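Local coordinates for protein glucosamine-6-phosphate deaminase (Thermotoga maritima, PDB 1J5X) that is a protein of the SIS-domain family, with two alpha/beta halves each built round a parallel sheet, at residues 17-22 with 155-160; 199-204 with 319-324; 291-296 with 309-314. One frame throughout, in Å; residues are numbered along the deposited sequence.

Contact 1 (17-22 with 155-160); sequences LKEITD and EEAIVM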
ATOM      1  N   LEU A  17      10.551  11.427  -6.889  1.00 24.91           N
ATOM      2  CA  LEU A  17      10.752  12.143  -5.628  1.00 23.81           C
ATOM      3  C   LEU A  17       9.649  13.198  -5.441  1.00 23.24           C
ATOM      4  O   LEU A  17       9.112  13.388  -4.322  1.00 25.47           O
ATOM      5  CB  LEU A  17      12.130  12.824  -5.619  1.00 26.50           C
ATOM      6  CG  LEU A  17      12.373  13.578  -4.287  1.00 29.59           C
ATOM      7  CD1 LEU A  17      12.264  12.602  -3.127  1.00 26.05           C
ATOM      8  CD2 LEU A  17      13.783  14.197  -4.273  1.00 28.75           C
ATOM      9  N   LYS A  18       9.273  13.906  -6.518  1.00 23.52           N
ATOM     10  CA  LYS A  18       8.215  14.910  -6.392  1.00 24.39           C
ATOM     11  C   LYS A  18       6.888  14.300  -5.918  1.00 24.51           C
ATOM     12  O   LYS A  18       6.202  14.826  -5.024  1.00 21.88           O
ATOM     13  CB  LYS A  18       7.968  15.630  -7.717  1.00 29.30           C
ATOM     14  CG  LYS A  18       6.826  16.664  -7.681  1.00 28.41           C
ATOM     15  CD  LYS A  18       5.491  16.140  -8.147  1.00 35.54           C
ATOM     16  CE  LYS A  18       4.439  17.255  -8.175  1.00 35.32           C
ATOM     17  NZ  LYS A  18       3.067  16.770  -8.439  1.00 30.36           N
ATOM     18  N   GLU A  19       6.515  13.199  -6.551  1.00 21.42           N
ATOM     19  CA  GLU A  19       5.276  12.550  -6.175  1.00 22.12           C
ATOM     20  C   GLU A  19       5.380  11.908  -4.757  1.00 21.86           C
ATOM     21  O   GLU A  19       4.417  11.878  -4.035  1.00 26.03           O
ATOM     22  CB  GLU A  19       4.934  11.555  -7.289  1.00 23.06           C
ATOM     23  CG  GLU A  19       4.614  12.410  -8.560  1.00 24.52           C
ATOM     24  CD  GLU A  19       4.296  11.642  -9.846  1.00 21.79           C
ATOM     25  OE1 GLU A  19       4.616  10.460  -9.935  1.00 22.01           O
ATOM     26  OE2 GLU A  19       3.741  12.263 -10.752  1.00 25.12           O
ATOM     27  N   ILE A  20       6.518  11.407  -4.346  1.00 23.32           N
ATOM     28  CA  ILE A  20       6.620  10.899  -2.944  1.00 24.36           C
ATOM     29  C   ILE A  20       6.381  12.117  -2.008  1.00 27.36           C
ATOM     30  O   ILE A  20       5.574  12.095  -1.041  1.00 24.38           O
ATOM     31  CB  ILE A  20       8.022  10.324  -2.673  1.00 23.66           C
ATOM     32  CG1 ILE A  20       8.241   9.107  -3.569  1.00 22.42           C
ATOM     33  CG2 ILE A  20       8.194   9.973  -1.192  1.00 25.46           C
ATOM     34  CD1 ILE A  20       9.605   8.457  -3.309  1.00 21.83           C
ATOM     35  N   THR A  21       7.086  13.201  -2.316  1.00 24.25           N
ATOM     36  CA  THR A  21       6.993  14.427  -1.516  1.00 25.98           C
ATOM     37  C   THR A  21       5.596  15.026  -1.481  1.00 23.82           C
ATOM     38  O   THR A  21       5.234  15.711  -0.520  1.00 24.31           O
ATOM     39  CB  THR A  21       8.031  15.474  -2.024  1.00 25.60           C
ATOM     40  OG1 THR A  21       9.306  14.863  -1.945  1.00 25.99           O
ATOM     41  CG2 THR A  21       8.050  16.720  -1.094  1.00 29.08           C
ATOM     42  N   ASP A  22       4.786  14.715  -2.488  1.00 23.04           N
ATOM     43  CA  ASP A  22       3.435  15.223  -2.522  1.00 22.18           C
ATOM     44  C   ASP A  22       2.596  14.661  -1.335  1.00 22.82           C
ATOM     45  O   ASP A  22       1.540  15.193  -1.050  1.00 23.50           O
ATOM     46  CB  ASP A  22       2.709  14.853  -3.808  1.00 24.71           C
ATOM     47  CG  ASP A  22       3.111  15.741  -5.007  1.00 32.17           C
ATOM     48  OD1 ASP A  22       3.686  16.838  -4.748  1.00 28.56           O
ATOM     49  OD2 ASP A  22       2.808  15.337  -6.175  1.00 31.18           O
ATOM     50  N   GLU A 155      -0.454  11.385 -11.022  1.00 24.43           N
ATOM     51  CA  GLU A 155       0.731  10.659 -10.710  1.00 24.83           C
ATOM     52  C   GLU A 155       1.226  10.099 -12.057  1.00 25.33           C
ATOM     53  O   GLU A 155       0.522   9.323 -12.731  1.00 26.75           O
ATOM     54  CB  GLU A 155       0.450   9.539  -9.728  1.00 21.76           C
ATOM     55  CG  GLU A 155       1.691   8.887  -9.220  1.00 22.22           C
ATOM     56  CD  GLU A 155       1.369   7.684  -8.315  1.00 24.04           C
ATOM     57  OE1 GLU A 155       0.855   6.656  -8.815  1.00 23.44           O
ATOM     58  OE2 GLU A 155       1.650   7.786  -7.103  1.00 22.39           O
ATOM     59  N   GLU A 156       2.433  10.544 -12.398  1.00 27.52           N
ATOM     60  CA  GLU A 156       3.164  10.258 -13.647  1.00 28.93           C
ATOM     61  C   GLU A 156       4.229   9.208 -13.652  1.00 28.75           C
ATOM     62  O   GLU A 156       4.501   8.589 -14.696  1.00 30.89           O
ATOM     63  CB  GLU A 156       3.893  11.530 -14.081  1.00 31.39           C
ATOM     64  CG  GLU A 156       3.026  12.683 -14.285  1.00 30.77           C
ATOM     65  CD  GLU A 156       2.072  12.374 -15.314  1.00 35.69           C
ATOM     66  OE1 GLU A 156       2.446  11.598 -16.242  1.00 35.42           O
ATOM     67  OE2 GLU A 156       0.951  12.892 -15.222  1.00 39.55           O
ATOM     68  N   ALA A 157       4.903   9.048 -12.535  1.00 25.86           N
ATOM     69  CA  ALA A 157       5.998   8.135 -12.502  1.00 26.47           C
ATOM     70  C   ALA A 157       5.564   6.704 -12.711  1.00 30.01           C
ATOM     71  O   ALA A 157       4.370   6.379 -12.505  1.00 27.56           O
ATOM     72  CB  ALA A 157       6.730   8.290 -11.208  1.00 28.43           C
ATOM     73  N   ILE A 158       6.530   5.873 -13.131  1.00 26.71           N
ATOM     74  CA  ILE A 158       6.307   4.445 -13.325  1.00 30.54           C
ATOM     75  C   ILE A 158       5.884   3.845 -11.976  1.00 30.42           C
ATOM     76  O   ILE A 158       4.903   3.116 -11.900  1.00 28.95           O
ATOM     77  CB  ILE A 158       7.626   3.676 -13.756  1.00 33.15           C
ATOM     78  CG1 ILE A 158       8.079   4.152 -15.122  1.00 36.15           C
ATOM     79  CG2 ILE A 158       7.401   2.147 -13.806  1.00 32.04           C
ATOM     80  CD1 ILE A 158       6.900   4.506 -16.031  1.00 34.99           C
ATOM     81  N   VAL A 159       6.651   4.124 -10.929  1.00 28.16           N
ATOM     82  CA  VAL A 159       6.326   3.576  -9.614  1.00 27.08           C
ATOM     83  C   VAL A 159       5.219   4.334  -8.913  1.00 25.74           C
ATOM     84  O   VAL A 159       5.203   5.577  -8.865  1.00 23.28           O
ATOM     85  CB  VAL A 159       7.589   3.550  -8.737  1.00 27.86           C
ATOM     86  CG1 VAL A 159       7.289   2.978  -7.351  1.00 25.78           C
ATOM     87  CG2 VAL A 159       8.642   2.711  -9.443  1.00 27.44           C
HETATM   88  N   MSE A 160       4.245   3.577  -8.397  1.00 23.90           N
HETATM   89  CA  MSE A 160       3.153   4.194  -7.660  1.00 24.09           C
HETATM   90  C   MSE A 160       3.660   4.619  -6.303  1.00 22.99           C
HETATM   91  O   MSE A 160       4.344   3.859  -5.617  1.00 21.64           O
HETATM   92  CB  MSE A 160       1.990   3.197  -7.499  1.00 26.62           C
HETATM   93  CG  MSE A 160       1.103   3.211  -8.698  1.00 30.63           C
HETATM   94 SE   MSE A 160      -0.289   1.786  -8.594  1.00 42.58          SE
HETATM   95  CE  MSE A 160      -0.831   2.248  -6.779  1.00 18.49           C
TER
HETATM   96  O   HOH W   1       5.225   8.158  -8.110  1.00 26.50           O

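Contact 2 (199-204 with 319-324); sequences ISWKVI and GYQKAI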
ATOM      1  N   ILE A 199      10.536  13.446   9.478  1.00 24.49           N
ATOM      2  CA  ILE A 199      11.209  12.570  10.416  1.00 23.86           C
ATOM      3  C   ILE A 199      11.710  11.332   9.643  1.00 23.30           C
ATOM      4  O   ILE A 199      12.834  10.827   9.874  1.00 24.34           O
ATOM      5  CB  ILE A 199      10.241  12.085  11.586  1.00 21.59           C
ATOM      6  CG1 ILE A 199       9.905  13.287  12.514  1.00 25.43           C
ATOM      7  CG2 ILE A 199      10.887  10.919  12.356  1.00 23.90           C
ATOM      8  CD1 ILE A 199       8.782  13.037  13.571  1.00 23.00           C
ATOM      9  N   SER A 200      10.843  10.817   8.781  1.00 23.90           N
ATOM     10  CA  SER A 200      11.175   9.609   8.004  1.00 25.32           C
ATOM     11  C   SER A 200      12.439   9.879   7.181  1.00 23.42           C
ATOM     12  O   SER A 200      13.404   9.099   7.239  1.00 25.57           O
ATOM     13  CB  SER A 200      10.014   9.229   7.059  1.00 23.71           C
ATOM     14  OG  SER A 200       8.894   8.786   7.811  1.00 23.10           O
ATOM     15  N   TRP A 201      12.418  10.974   6.445  1.00 25.51           N
ATOM     16  CA  TRP A 201      13.565  11.313   5.597  1.00 25.91           C
ATOM     17  C   TRP A 201      14.851  11.374   6.367  1.00 27.65           C
ATOM     18  O   TRP A 201      15.860  10.750   5.980  1.00 25.65           O
ATOM     19  CB  TRP A 201      13.341  12.640   4.875  1.00 30.57           C
ATOM     20  CG  TRP A 201      14.405  12.887   3.831  1.00 31.05           C
ATOM     21  CD1 TRP A 201      15.669  13.357   4.034  1.00 35.11           C
ATOM     22  CD2 TRP A 201      14.327  12.527   2.452  1.00 33.90           C
ATOM     23  NE1 TRP A 201      16.393  13.300   2.866  1.00 33.99           N
ATOM     24  CE2 TRP A 201      15.591  12.796   1.875  1.00 35.10           C
ATOM     25  CE3 TRP A 201      13.310  11.995   1.642  1.00 33.73           C
ATOM     26  CZ2 TRP A 201      15.867  12.545   0.506  1.00 34.74           C
ATOM     27  CZ3 TRP A 201      13.592  11.744   0.273  1.00 34.24           C
ATOM     28  CH2 TRP A 201      14.861  12.023  -0.268  1.00 34.40           C
ATOM     29  N   LYS A 202      14.820  12.072   7.507  1.00 31.52           N
ATOM     30  CA  LYS A 202      16.029  12.234   8.314  1.00 31.87           C
ATOM     31  C   LYS A 202      16.495  10.980   9.024  1.00 30.87           C
ATOM     32  O   LYS A 202      17.702  10.749   9.137  1.00 30.59           O
ATOM     33  CB  LYS A 202      15.871  13.416   9.309  1.00 35.35           C
ATOM     34  CG  LYS A 202      14.718  13.275  10.306  1.00 43.68           C
ATOM     35  CD  LYS A 202      14.993  12.271  11.462  1.00 46.08           C
ATOM     36  CE  LYS A 202      16.114  12.738  12.425  1.00 49.26           C
ATOM     37  NZ  LYS A 202      16.598  11.655  13.361  1.00 48.96           N
ATOM     38  N   VAL A 203      15.564  10.166   9.514  1.00 28.93           N
ATOM     39  CA  VAL A 203      15.911   8.921  10.167  1.00 26.81           C
ATOM     40  C   VAL A 203      16.552   7.959   9.140  1.00 25.85           C
ATOM     41  O   VAL A 203      17.541   7.284   9.439  1.00 26.48           O
ATOM     42  CB  VAL A 203      14.633   8.219  10.758  1.00 25.81           C
ATOM     43  CG1 VAL A 203      14.937   6.798  11.143  1.00 27.76           C
ATOM     44  CG2 VAL A 203      14.077   9.038  11.983  1.00 27.16           C
ATOM     45  N   ILE A 204      15.985   7.889   7.941  1.00 24.27           N
ATOM     46  CA  ILE A 204      16.495   6.954   6.937  1.00 24.47           C
ATOM     47  C   ILE A 204      17.852   7.458   6.369  1.00 27.67           C
ATOM     48  O   ILE A 204      18.716   6.673   6.001  1.00 25.17           O
ATOM     49  CB  ILE A 204      15.445   6.737   5.823  1.00 25.94           C
ATOM     50  CG1 ILE A 204      14.174   6.098   6.438  1.00 27.88           C
ATOM     51  CG2 ILE A 204      16.022   5.771   4.706  1.00 25.38           C
ATOM     52  CD1 ILE A 204      12.946   6.050   5.515  1.00 24.99           C
ATOM     53  N   GLY A 319      13.394   3.410  -0.616  1.00 24.42           N
ATOM     54  CA  GLY A 319      13.644   2.993  -1.991  1.00 27.22           C
ATOM     55  C   GLY A 319      14.389   4.087  -2.746  1.00 27.78           C
ATOM     56  O   GLY A 319      15.380   3.821  -3.481  1.00 25.63           O
ATOM     57  N   TYR A 320      13.893   5.312  -2.597  1.00 25.34           N
ATOM     58  CA  TYR A 320      14.494   6.450  -3.298  1.00 26.50           C
ATOM     59  C   TYR A 320      15.957   6.647  -2.880  1.00 29.26           C
ATOM     60  O   TYR A 320      16.881   6.676  -3.710  1.00 28.38           O
ATOM     61  CB  TYR A 320      13.704   7.706  -3.032  1.00 28.33           C
ATOM     62  CG  TYR A 320      14.271   8.878  -3.809  1.00 31.07           C
ATOM     63  CD1 TYR A 320      15.315   9.642  -3.294  1.00 30.18           C
ATOM     64  CD2 TYR A 320      13.809   9.161  -5.097  1.00 31.74           C
ATOM     65  CE1 TYR A 320      15.885  10.670  -4.052  1.00 32.39           C
ATOM     66  CE2 TYR A 320      14.375  10.173  -5.860  1.00 33.91           C
ATOM     67  CZ  TYR A 320      15.410  10.920  -5.336  1.00 34.74           C
ATOM     68  OH  TYR A 320      15.984  11.910  -6.147  1.00 38.52           O
ATOM     69  N   GLN A 321      16.177   6.759  -1.590  1.00 28.71           N
ATOM     70  CA  GLN A 321      17.530   6.974  -1.114  1.00 30.66           C
ATOM     71  C   GLN A 321      18.449   5.829  -1.494  1.00 30.92           C
ATOM     72  O   GLN A 321      19.635   6.055  -1.808  1.00 30.60           O
ATOM     73  CB  GLN A 321      17.529   7.200   0.421  1.00 28.74           C
ATOM     74  CG  GLN A 321      16.806   8.522   0.815  1.00 31.75           C
ATOM     75  CD  GLN A 321      17.032   8.917   2.284  1.00 31.68           C
ATOM     76  OE1 GLN A 321      18.027   8.308   2.912  1.00 29.04           O
ATOM     77  NE2 GLN A 321      16.294   9.748   2.843  1.00 33.35           N
ATOM     78  N   LYS A 322      17.932   4.595  -1.474  1.00 26.89           N
ATOM     79  CA  LYS A 322      18.790   3.464  -1.814  1.00 26.37           C
ATOM     80  C   LYS A 322      19.149   3.495  -3.286  1.00 26.77           C
ATOM     81  O   LYS A 322      20.266   3.070  -3.655  1.00 30.08           O
ATOM     82  CB  LYS A 322      18.133   2.101  -1.505  1.00 25.87           C
ATOM     83  CG  LYS A 322      18.959   0.875  -1.953  1.00 24.66           C
ATOM     84  CD  LYS A 322      20.201   0.612  -1.091  1.00 27.55           C
ATOM     85  CE  LYS A 322      21.022  -0.546  -1.682  1.00 26.91           C
ATOM     86  NZ  LYS A 322      22.183  -0.957  -0.858  1.00 29.78           N
ATOM     87  N   ALA A 323      18.235   3.953  -4.127  1.00 25.09           N
ATOM     88  CA  ALA A 323      18.551   3.992  -5.543  1.00 28.63           C
ATOM     89  C   ALA A 323      19.691   5.005  -5.778  1.00 30.87           C
ATOM     90  O   ALA A 323      20.630   4.748  -6.543  1.00 31.82           O
ATOM     91  CB  ALA A 323      17.369   4.397  -6.317  1.00 24.38           C
ATOM     92  N   ILE A 324      19.597   6.151  -5.106  1.00 30.35           N
ATOM     93  CA  ILE A 324      20.606   7.207  -5.261  1.00 31.64           C
ATOM     94  C   ILE A 324      21.936   6.636  -4.846  1.00 33.23           C
ATOM     95  O   ILE A 324      22.951   6.837  -5.524  1.00 34.85           O
ATOM     96  CB  ILE A 324      20.256   8.458  -4.376  1.00 33.55           C
ATOM     97  CG1 ILE A 324      18.957   9.084  -4.873  1.00 33.66           C
ATOM     98  CG2 ILE A 324      21.405   9.526  -4.435  1.00 31.25           C
ATOM     99  CD1 ILE A 324      18.865   9.230  -6.349  1.00 40.01           C
TER

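Contact 3 (291-296 with 309-314); sequences LEVGEG and FLRTVP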
ATOM      1  N   LEU A 291      14.529  -1.049  12.159  1.00 21.39           N
ATOM      2  CA  LEU A 291      13.895   0.251  12.281  1.00 23.93           C
ATOM      3  C   LEU A 291      12.394   0.036  12.564  1.00 23.96           C
ATOM      4  O   LEU A 291      11.718  -0.749  11.867  1.00 23.41           O
ATOM      5  CB  LEU A 291      14.087   1.022  10.991  1.00 25.37           C
ATOM      6  CG  LEU A 291      13.694   2.488  10.984  1.00 29.53           C
ATOM      7  CD1 LEU A 291      14.632   3.284  10.036  1.00 32.68           C
ATOM      8  CD2 LEU A 291      12.245   2.580  10.506  1.00 33.65           C
ATOM      9  N   GLU A 292      11.885   0.671  13.621  1.00 22.65           N
ATOM     10  CA  GLU A 292      10.454   0.544  13.900  1.00 25.28           C
ATOM     11  C   GLU A 292       9.676   1.762  13.463  1.00 23.46           C
ATOM     12  O   GLU A 292      10.061   2.913  13.735  1.00 24.04           O
ATOM     13  CB  GLU A 292      10.196   0.336  15.394  1.00 24.54           C
ATOM     14  CG  GLU A 292      10.598  -1.007  15.937  1.00 27.45           C
ATOM     15  CD  GLU A 292      10.618  -1.007  17.472  1.00 27.05           C
ATOM     16  OE1 GLU A 292      11.666  -0.651  18.062  1.00 28.11           O
ATOM     17  OE2 GLU A 292       9.598  -1.379  18.085  1.00 32.66           O
ATOM     18  N   VAL A 293       8.541   1.521  12.809  1.00 22.68           N
ATOM     19  CA  VAL A 293       7.673   2.604  12.370  1.00 19.11           C
ATOM     20  C   VAL A 293       6.468   2.555  13.290  1.00 20.00           C
ATOM     21  O   VAL A 293       5.777   1.544  13.323  1.00 18.51           O
ATOM     22  CB  VAL A 293       7.151   2.364  10.918  1.00 19.54           C
ATOM     23  CG1 VAL A 293       6.100   3.436  10.533  1.00 16.44           C
ATOM     24  CG2 VAL A 293       8.372   2.357   9.956  1.00 21.60           C
ATOM     25  N   GLY A 294       6.197   3.646  13.998  1.00 18.51           N
ATOM     26  CA  GLY A 294       5.057   3.647  14.936  1.00 17.69           C
ATOM     27  C   GLY A 294       5.494   4.300  16.280  1.00 20.94           C
ATOM     28  O   GLY A 294       6.703   4.496  16.586  1.00 20.75           O
ATOM     29  N   GLU A 295       4.492   4.613  17.105  1.00 20.58           N
ATOM     30  CA  GLU A 295       4.785   5.233  18.394  1.00 23.91           C
ATOM     31  C   GLU A 295       5.615   4.283  19.215  1.00 23.62           C
ATOM     32  O   GLU A 295       5.376   3.047  19.197  1.00 23.06           O
ATOM     33  CB  GLU A 295       3.453   5.639  19.048  1.00 25.42           C
ATOM     34  CG  GLU A 295       3.031   6.936  18.430  1.00 27.01           C
ATOM     35  CD  GLU A 295       1.885   7.619  19.163  1.00 35.71           C
ATOM     36  OE1 GLU A 295       1.632   7.284  20.343  1.00 34.95           O
ATOM     37  OE2 GLU A 295       1.246   8.517  18.561  1.00 38.48           O
ATOM     38  N   GLY A 296       6.668   4.820  19.847  1.00 23.88           N
ATOM     39  CA  GLY A 296       7.526   3.979  20.639  1.00 27.20           C
ATOM     40  C   GLY A 296       8.654   3.415  19.762  1.00 27.46           C
ATOM     41  O   GLY A 296       9.483   2.635  20.233  1.00 29.03           O
ATOM     42  N   PHE A 309      -2.621   4.410   5.669  1.00 15.86           N
ATOM     43  CA  PHE A 309      -2.435   5.224   4.471  1.00 17.55           C
ATOM     44  C   PHE A 309      -1.136   6.069   4.444  1.00 19.56           C
ATOM     45  O   PHE A 309      -0.749   6.629   3.394  1.00 19.11           O
ATOM     46  CB  PHE A 309      -3.662   6.071   4.215  1.00 18.01           C
ATOM     47  CG  PHE A 309      -3.780   7.264   5.130  1.00 19.30           C
ATOM     48  CD1 PHE A 309      -4.419   7.133   6.373  1.00 21.01           C
ATOM     49  CD2 PHE A 309      -3.220   8.514   4.770  1.00 18.73           C
ATOM     50  CE1 PHE A 309      -4.490   8.239   7.233  1.00 20.57           C
ATOM     51  CE2 PHE A 309      -3.287   9.607   5.608  1.00 20.81           C
ATOM     52  CZ  PHE A 309      -3.924   9.485   6.860  1.00 20.50           C
ATOM     53  N   LEU A 310      -0.460   6.190   5.582  1.00 16.12           N
ATOM     54  CA  LEU A 310       0.809   6.890   5.617  1.00 15.65           C
ATOM     55  C   LEU A 310       1.987   5.906   5.711  1.00 18.55           C
ATOM     56  O   LEU A 310       3.137   6.288   5.501  1.00 18.90           O
ATOM     57  CB  LEU A 310       0.907   7.739   6.868  1.00 18.19           C
ATOM     58  CG  LEU A 310      -0.024   8.938   7.068  1.00 22.81           C
ATOM     59  CD1 LEU A 310       0.199   9.521   8.495  1.00 22.07           C
ATOM     60  CD2 LEU A 310       0.339  10.014   6.011  1.00 23.12           C
ATOM     61  N   ARG A 311       1.728   4.651   6.092  1.00 16.44           N
ATOM     62  CA  ARG A 311       2.855   3.796   6.407  1.00 15.44           C
ATOM     63  C   ARG A 311       3.755   3.225   5.330  1.00 13.58           C
ATOM     64  O   ARG A 311       4.709   2.525   5.670  1.00 17.66           O
ATOM     65  CB  ARG A 311       2.453   2.686   7.394  1.00 15.36           C
ATOM     66  CG  ARG A 311       2.244   3.249   8.882  1.00 18.06           C
ATOM     67  CD  ARG A 311       1.486   2.212   9.717  1.00 17.88           C
ATOM     68  NE  ARG A 311       1.448   2.538  11.164  1.00 17.01           N
ATOM     69  CZ  ARG A 311       2.317   2.058  12.048  1.00 18.97           C
ATOM     70  NH1 ARG A 311       3.305   1.233  11.653  1.00 16.14           N
ATOM     71  NH2 ARG A 311       2.181   2.385  13.364  1.00 14.18           N
ATOM     72  N   THR A 312       3.430   3.469   4.075  1.00 17.47           N
ATOM     73  CA  THR A 312       4.385   3.041   3.014  1.00 18.57           C
ATOM     74  C   THR A 312       5.374   4.197   2.721  1.00 17.55           C
ATOM     75  O   THR A 312       6.359   4.025   2.013  1.00 19.55           O
ATOM     76  CB  THR A 312       3.710   2.598   1.677  1.00 16.78           C
ATOM     77  OG1 THR A 312       3.019   3.671   1.053  1.00 16.12           O
ATOM     78  CG2 THR A 312       2.732   1.435   1.950  1.00 16.29           C
ATOM     79  N   VAL A 313       5.141   5.359   3.286  1.00 19.88           N
ATOM     80  CA  VAL A 313       6.045   6.495   3.034  1.00 19.64           C
ATOM     81  C   VAL A 313       7.507   6.183   3.428  1.00 21.55           C
ATOM     82  O   VAL A 313       8.438   6.455   2.655  1.00 21.46           O
ATOM     83  CB  VAL A 313       5.536   7.757   3.778  1.00 19.31           C
ATOM     84  CG1 VAL A 313       6.587   8.887   3.729  1.00 21.43           C
ATOM     85  CG2 VAL A 313       4.272   8.246   3.137  1.00 17.80           C
ATOM     86  N   PRO A 314       7.742   5.638   4.611  1.00 19.01           N
ATOM     87  CA  PRO A 314       9.127   5.336   4.962  1.00 20.09           C
ATOM     88  C   PRO A 314       9.807   4.431   3.894  1.00 22.48           C
ATOM     89  O   PRO A 314      10.936   4.655   3.507  1.00 21.49           O
ATOM     90  CB  PRO A 314       8.994   4.619   6.285  1.00 17.57           C
ATOM     91  CG  PRO A 314       7.795   5.327   6.929  1.00 18.60           C
ATOM     92  CD  PRO A 314       6.823   5.384   5.766  1.00 19.55           C
TER

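Contact 1 (17-22 with 155-160)
Glu19, on helix 15-25, faces the irregular loop that leads from strand 147-150 to helix 162-179, and its CA lies 6.7 Å from that of Glu155, the closest CA pair of the two segments. Nearly all of the contact runs through the Glu19 carboxylate, which is received by two consecutive backbone N-H groups. OE2 takes the N-H of Glu156 at 2.7 Å in an almost straight bond (174°), while OE1 takes that of Ala157 at 3.0 Å. Both oxygens are met on the syn side, each donor somewhat tilted from the carboxylate plane, so the paired bonds restrict rotation of the group. With CG beside the backbone N (chi1 -67°) and the chain extended beyond it, the carboxylate is carried out from the helix to the loop. This loop belongs to the SIS domain and joins the last strand of its five-stranded parallel sheet to the helix that follows. Helix 15-25, whose Ile20 also packs on Phe197 of helix 184-205 and Met237 of helix 222-238, meets it through Glu19. Apolar atoms fill in around the acid: CB of Ala157 lies 3.3 Å from OE1, and CG of Glu155 approaches the same oxygen at 3.4 Å. The carboxylate of Glu155 itself is turned to Arg109, Ser163 and the backbone N of Thr161; the positive charge of Arg109 would probably ease the nearness of the two acids. A water donates to Glu19 OE1 at 3.0 Å and to Val159 O at 2.7 Å, extending the grip on the loop by two residues.

Contact 2 (199-204 with 319-324)
Gln321 reaches from helix 313-326 to helix 184-205 and points its amide nitrogen at one face of the indole of Trp201, in a helix-helix contact alongside the four-stranded parallel sheet of the C-terminal alpha/beta half of the chain. The short helical segments run in roughly the same direction, 37° apart, with axes 11.1 Å from each other at closest approach, a spacing bridged by long side chains. Gln321 has CG beside its backbone N (chi1 -66°) and is extended beyond it, which carries the amide across the gap. NE2 stands 3.3 Å above the indole plane, over the middle of that face, but the amide is not stacked flat on the ring: the two planes are 56° apart. The same nitrogen makes a weak hydrogen bond to Trp201 O, so one residue offers both a ring face and a carbonyl to one amide group. At the other end of the amide, OE1 is packed against Ile204, 3.7 Å from its CG2. The indole is swung toward the opposite helix by its first torsion, which places CG anti to the backbone N and brings the six-membered ring up to Tyr320. There the two aromatic side chains meet obliquely, without a parallel stack. Ile317, one turn earlier on helix 313-326, continues the apolar packing against Trp201 and Ile204, and Leu17 of helix 15-25 touches both aromatic residues. Trp201 NE1 has a weak hydrogen bond to Glu205. Between the rings the shortest approach is from CH2 of Trp201 to CD1 of Tyr320, at 3.9 Å.

Contact 3 (291-296 with 309-314)
Arg311, the second residue of a type I beta turn from Leu310 to Val313, is the first of 309-314 to meet the end of strand 289-293, its CA lying 7.8 Å from that of Val293. Its side chain is extended from CG to NE and runs alongside Val293, the two side chains pointing opposite ways, which puts NH1 3.7 Å from CG1 of the valine and 3.0 Å from its carbonyl O. The hydrogen bond from NH1 to Val293 O is bent, at 138°; the donor stands well above the carbonyl plane, and the oxygen is tilted from the guanidinium plane. NH2 lies 3.5 Å from CA of Gly294, where a CB would collide with NH2, and whose backbone angles also call for glycine. Other partners share the buried guanidinium: NE binds Ser307, NH1 also binds Gln267, and NH2 binds the carbonyl of Ser302. These bonds fix its rotation and tie the connection between the two segments to the ends of two neighbouring strands. Val313 N closes the turn on Leu310 O at 3.1 Å, and the chain swings into helix 313-326. Pro314, in the first turn of that helix, then packs its CG 4.3 Å from CG2 of Val293. The start of the helix thus rests on an outermost strand of a four-stranded parallel sheet, as in the layered alpha/beta architecture of SIS-type domains, which this half probably resembles.

Contacts 2 and 3 adjoin, their centres about 13 Å apart, and both use helix 313-326: contact 3 involves its beginning and contact 2 a later part. Along the chain contact 3 is nested within the loop closed by contact 2, while contact 1 closes before either opens. The centres of contacts 1 and 2 are about 15 Å apart, but Leu17 of helix 15-25 packs on both Trp201 and Tyr320, and Ile20 on Tyr320. Contacts 1 and 3 do not touch. Helix 15-25 therefore connects the loop beyond the five-stranded sheet with helices that accompany the four-stranded sheet, so the N-terminal helix takes part in joining the two alpha/beta halves.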